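Local coordinates for enoyl-[acyl-carrier-protein] reductase [FMN] (Thermotoga maritima, PDB 5GVJ) that probably reduces enoyl-acyl-carrier-protein with NADH, as an FMN-dependent flavoprotein of the nitronate monooxygenase family with a TIM-barrel fold, at residues V154-V159 / V167-G172; A181-A184 / A189-M192. The protein carries 1 engineered substitution. All blocks are in the same frame, centred on the assembly; numbering follows the deposited sequence.

Interactions 1 and 2 are both buried: every residue that touches across either contact is shielded from solvent, and each sets a barrel helix against a strand of the parallel sheet. Strands 167-170 and 189-191 are neighbours in that sheet, tied by probable hydrogen bonds from Q191 N to A169 O (2.8 Å) and from A169 N to A189 O (3.1 Å). Both helices touch A169: its CB is 3.7 Å from A182 CB, and V156 of helix 152-162 packs on it. Interaction 1 is purely aliphatic, whereas interaction 2 adds an aromatic ring that meets backbone obliquely. G172 and Q191, one from each contact, bind FMN in a cofactor-bound structure of this protein; this chain lacks it.

Interaction 1. Residues V154-V159 / V167-G172; sequences VLVNKV and VIAAGG
V156 and V159, three residues apart on helix 152-162, turn toward strand 167-170 and make two separate aliphatic touches. In the first, V156 CG2 stands 3.6 Å from A169 CB and 4.0 Å from A169 CA; with CG1 anti to the backbone N (chi1 174°), CG2, beside that nitrogen, is the branch presented to A169. In the second, V159 CG1 reaches V167 CG2 at 3.7 Å and V167 CG1 at 4.1 Å, so one methyl of the helix meets both branches of the strand valine, the two side chains running at a slant to each other. Close packing is confined to these pairs, and the backbones are nearer at V156 and A169 (CA to CA 6.2 Å) than at V159 and V167 (7.4 Å). Beyond them the segments part: K158 lies on the other side of the helix, partly exposed, and G171 and G172 lead away to the FMN site. This is the helix-on-strand layer of a TIM-like barrel. V167 also packs on V136 and A138 of strand 136-139, V159 on A125 of helix 122-130, and N157 ND2 hydrogen-bonds D175 of the second subunit, placing helix 152-162 between the barrel sheet and the subunit interface.

Interaction 2. Residues A181-A184 / A189-M192; sequences AAFA and AVQM
F183 of helix 176-185 loses more surface to the contact than any other residue (46 Å²), ahead of V190 (37 Å²) and A189 (34 Å²). Its CE1 and CZ atoms come obliquely to the A189 backbone: CE1 lies 3.5 Å from A189 N and 3.7 Å from A189 CA, with CZ 3.8 Å from the same nitrogen. The side chain gets there by a first torsion of -81°, CG anti to the carbonyl carbon and beside the backbone N, which brings the far end of the ring nearer to strand 189-191 than the start of the side chain. A189 takes the contact on its backbone alone, since its CB points away and packs on I168 and P16. V190, by contrast, points at the helix: its CG1 is 3.6 Å from A182 CB and comes to the rim of the F183 ring, near the ring plane, 4.3 Å from CE1. Strand 167-170, helix 176-185 and strand 189-191 form a beta-alpha-beta unit of the TIM barrel, and these contacts seat its helix on the second strand. The F183 ring also makes edge-to-face stacks with F301 and with Y311 of the second subunit. Replacing F183 by an alanine is likely to leave the A189 backbone and V190 CG1 without the ring beside them, and F301 and Y311 of the second subunit without their stacking partner. Past V190, Q191, an FMN-binding residue, hydrogen-bonds M19 O through its NE2, while M192 is the N-cap of helix 193-197.

Interaction 1. Residues V154-V159 / V167-G172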
loop_
_atom_site.group_PDB
_atom_site.type_symbol
_atom_site.label_atom_id
_atom_site.label_comp_id
_atom_site.label_asym_id
_atom_site.label_seq_id
_atom_site.Cartn_x
_atom_site.Cartn_y
_atom_site.Cartn_z
ATOM N N VAL A 154 -4.102 -1.757 -2.273
ATOM C CA VAL A 154 -5.233 -2.608 -2.618
ATOM C C VAL A 154 -6.542 -1.823 -2.556
ATOM O O VAL A 154 -7.395 -1.915 -3.450
ATOM C CB VAL A 154 -5.262 -3.823 -1.673
ATOM C CG1 VAL A 154 -6.568 -4.599 -1.838
ATOM C CG2 VAL A 154 -4.040 -4.739 -1.918
ATOM N N LEU A 155 -6.726 -1.057 -1.485
ATOM C CA LEU A 155 -8.027 -0.452 -1.210
ATOM C C LEU A 155 -8.423 0.558 -2.279
ATOM O O LEU A 155 -9.560 0.552 -2.763
ATOM C CB LEU A 155 -8.000 0.214 0.160
ATOM C CG LEU A 155 -9.315 0.859 0.585
ATOM C CD1 LEU A 155 -10.351 -0.210 0.911
ATOM C CD2 LEU A 155 -9.044 1.757 1.793
ATOM N N VAL A 156 -7.511 1.460 -2.641
ATOM C CA VAL A 156 -7.845 2.465 -3.645
ATOM C C VAL A 156 -8.242 1.802 -4.958
ATOM O O VAL A 156 -9.176 2.245 -5.632
ATOM C CB VAL A 156 -6.672 3.444 -3.841
ATOM C CG1 VAL A 156 -6.958 4.404 -4.996
ATOM C CG2 VAL A 156 -6.418 4.211 -2.561
ATOM N N ASN A 157 -7.532 0.734 -5.341
ATOM C CA ASN A 157 -7.838 0.027 -6.580
ATOM C C ASN A 157 -9.250 -0.540 -6.539
ATOM O O ASN A 157 -10.052 -0.302 -7.447
ATOM C CB ASN A 157 -6.799 -1.078 -6.793
ATOM C CG ASN A 157 -6.933 -1.785 -8.142
ATOM O OD1 ASN A 157 -7.910 -1.601 -8.869
ATOM N ND2 ASN A 157 -5.924 -2.594 -8.484
ATOM N N LYS A 158 -9.581 -1.279 -5.475
ATOM C CA LYS A 158 -10.886 -1.938 -5.431
ATOM C C LYS A 158 -12.007 -0.918 -5.295
ATOM O O LYS A 158 -13.035 -1.020 -5.972
ATOM C CB LYS A 158 -10.936 -2.938 -4.274
ATOM C CG LYS A 158 -12.287 -3.631 -4.099
ATOM C CD LYS A 158 -12.655 -4.444 -5.344
ATOM C CE LYS A 158 -13.836 -5.373 -5.078
ATOM N NZ LYS A 158 -14.469 -5.849 -6.343
ATOM N N VAL A 159 -11.818 0.081 -4.436
ATOM C CA VAL A 159 -12.867 1.077 -4.213
ATOM C C VAL A 159 -13.151 1.849 -5.494
ATOM O O VAL A 159 -14.310 2.022 -5.885
ATOM C CB VAL A 159 -12.482 2.012 -3.052
ATOM C CG1 VAL A 159 -13.403 3.235 -2.996
ATOM C CG2 VAL A 159 -12.547 1.262 -1.732
ATOM N N VAL A 167 -12.818 9.020 -5.963
ATOM C CA VAL A 167 -12.156 8.420 -4.814
ATOM C C VAL A 167 -10.931 9.258 -4.473
ATOM O O VAL A 167 -10.181 9.675 -5.366
ATOM C CB VAL A 167 -11.762 6.956 -5.102
ATOM C CG1 VAL A 167 -10.922 6.386 -3.960
ATOM C CG2 VAL A 167 -13.027 6.107 -5.305
ATOM N N ILE A 168 -10.735 9.511 -3.184
ATOM C CA ILE A 168 -9.565 10.216 -2.683
ATOM C C ILE A 168 -8.744 9.216 -1.882
ATOM O O ILE A 168 -9.280 8.531 -1.002
ATOM C CB ILE A 168 -9.972 11.435 -1.834
ATOM C CG1 ILE A 168 -10.881 12.354 -2.659
ATOM C CG2 ILE A 168 -8.747 12.188 -1.342
ATOM C CD1 ILE A 168 -11.478 13.521 -1.875
ATOM N N ALA A 169 -7.460 9.098 -2.214
ATOM C CA ALA A 169 -6.585 8.130 -1.562
ATOM C C ALA A 169 -5.944 8.764 -0.334
ATOM O O ALA A 169 -5.470 9.898 -0.404
ATOM C CB ALA A 169 -5.500 7.654 -2.522
ATOM N N ALA A 170 -5.941 8.031 0.785
ATOM C CA ALA A 170 -5.297 8.473 2.016
ATOM C C ALA A 170 -4.509 7.319 2.621
ATOM O O ALA A 170 -4.945 6.168 2.567
ATOM C CB ALA A 170 -6.315 8.985 3.039
ATOM N N GLY A 171 -3.368 7.643 3.226
ATOM C CA GLY A 171 -2.523 6.660 3.862
ATOM C C GLY A 171 -1.316 6.336 3.011
ATOM O O GLY A 171 -1.460 5.771 1.919
ATOM N N GLY A 172 -0.126 6.695 3.499
ATOM C CA GLY A 172 1.119 6.408 2.817
ATOM C C GLY A 172 1.537 7.417 1.773
ATOM O O GLY A 172 2.525 7.186 1.071
#

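Interaction 2. Residues A181-A184 / A189-M192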
loop_
_atom_site.group_PDB
_atom_site.type_symbol
_atom_site.label_atom_id
_atom_site.label_comp_id
_atom_site.label_asym_id
_atom_site.label_seq_id
_atom_site.Cartn_x
_atom_site.Cartn_y
_atom_site.Cartn_z
ATOM N N ALA A 181 1.090 7.457 -8.132
ATOM C CA ALA A 181 0.707 6.084 -7.824
ATOM C C ALA A 181 -0.761 5.980 -7.438
ATOM O O ALA A 181 -1.463 5.076 -7.896
ATOM C CB ALA A 181 1.581 5.549 -6.697
ATOM N N ALA A 182 -1.245 6.895 -6.583
ATOM C CA ALA A 182 -2.654 6.875 -6.198
ATOM C C ALA A 182 -3.555 7.075 -7.407
ATOM O O ALA A 182 -4.571 6.386 -7.558
ATOM C CB ALA A 182 -2.932 7.950 -5.145
ATOM N N PHE A 183 -3.196 8.014 -8.278
ATOM C CA PHE A 183 -3.994 8.258 -9.475
ATOM C C PHE A 183 -3.996 7.039 -10.391
ATOM O O PHE A 183 -5.020 6.709 -11.010
ATOM C CB PHE A 183 -3.449 9.495 -10.197
ATOM C CG PHE A 183 -3.932 10.804 -9.613
ATOM C CD1 PHE A 183 -4.105 10.951 -8.245
ATOM C CD2 PHE A 183 -4.210 11.879 -10.437
ATOM C CE1 PHE A 183 -4.559 12.151 -7.707
ATOM C CE2 PHE A 183 -4.653 13.086 -9.905
ATOM C CZ PHE A 183 -4.825 13.214 -8.541
ATOM N N ALA A 184 -2.861 6.337 -10.471
ATOM C CA ALA A 184 -2.805 5.108 -11.255
ATOM C C ALA A 184 -3.769 4.058 -10.717
ATOM O O ALA A 184 -4.393 3.326 -11.492
ATOM C CB ALA A 184 -1.378 4.554 -11.268
ATOM N N ALA A 189 -7.730 12.375 -6.199
ATOM C CA ALA A 189 -7.078 13.318 -5.296
ATOM C C ALA A 189 -6.370 12.500 -4.226
ATOM O O ALA A 189 -6.501 11.273 -4.168
ATOM C CB ALA A 189 -8.076 14.317 -4.684
ATOM N N VAL A 190 -5.584 13.181 -3.390
ATOM C CA VAL A 190 -4.885 12.503 -2.307
ATOM C C VAL A 190 -5.030 13.319 -1.034
ATOM O O VAL A 190 -5.124 14.546 -1.067
ATOM C CB VAL A 190 -3.388 12.263 -2.626
ATOM C CG1 VAL A 190 -3.241 11.231 -3.758
ATOM C CG2 VAL A 190 -2.688 13.567 -2.993
ATOM N N GLN A 191 -5.042 12.618 0.092
ATOM C CA GLN A 191 -5.047 13.233 1.409
ATOM C C GLN A 191 -3.755 12.826 2.104
ATOM O O GLN A 191 -3.392 11.646 2.089
ATOM C CB GLN A 191 -6.281 12.800 2.206
ATOM C CG GLN A 191 -6.337 13.373 3.602
ATOM C CD GLN A 191 -7.603 12.960 4.311
ATOM O OE1 GLN A 191 -7.971 11.783 4.294
ATOM N NE2 GLN A 191 -8.298 13.933 4.909
ATOM N N MET A 192 -3.029 13.804 2.672
ATOM C CA MET A 192 -1.674 13.564 3.189
ATOM C C MET A 192 -1.576 14.093 4.612
ATOM O O MET A 192 -0.965 15.143 4.837
ATOM C CB MET A 192 -0.615 14.225 2.296
ATOM C CG MET A 192 -0.658 13.881 0.825
ATOM S SD MET A 192 0.846 14.555 0.080
ATOM C CE MET A 192 0.530 14.314 -1.658
#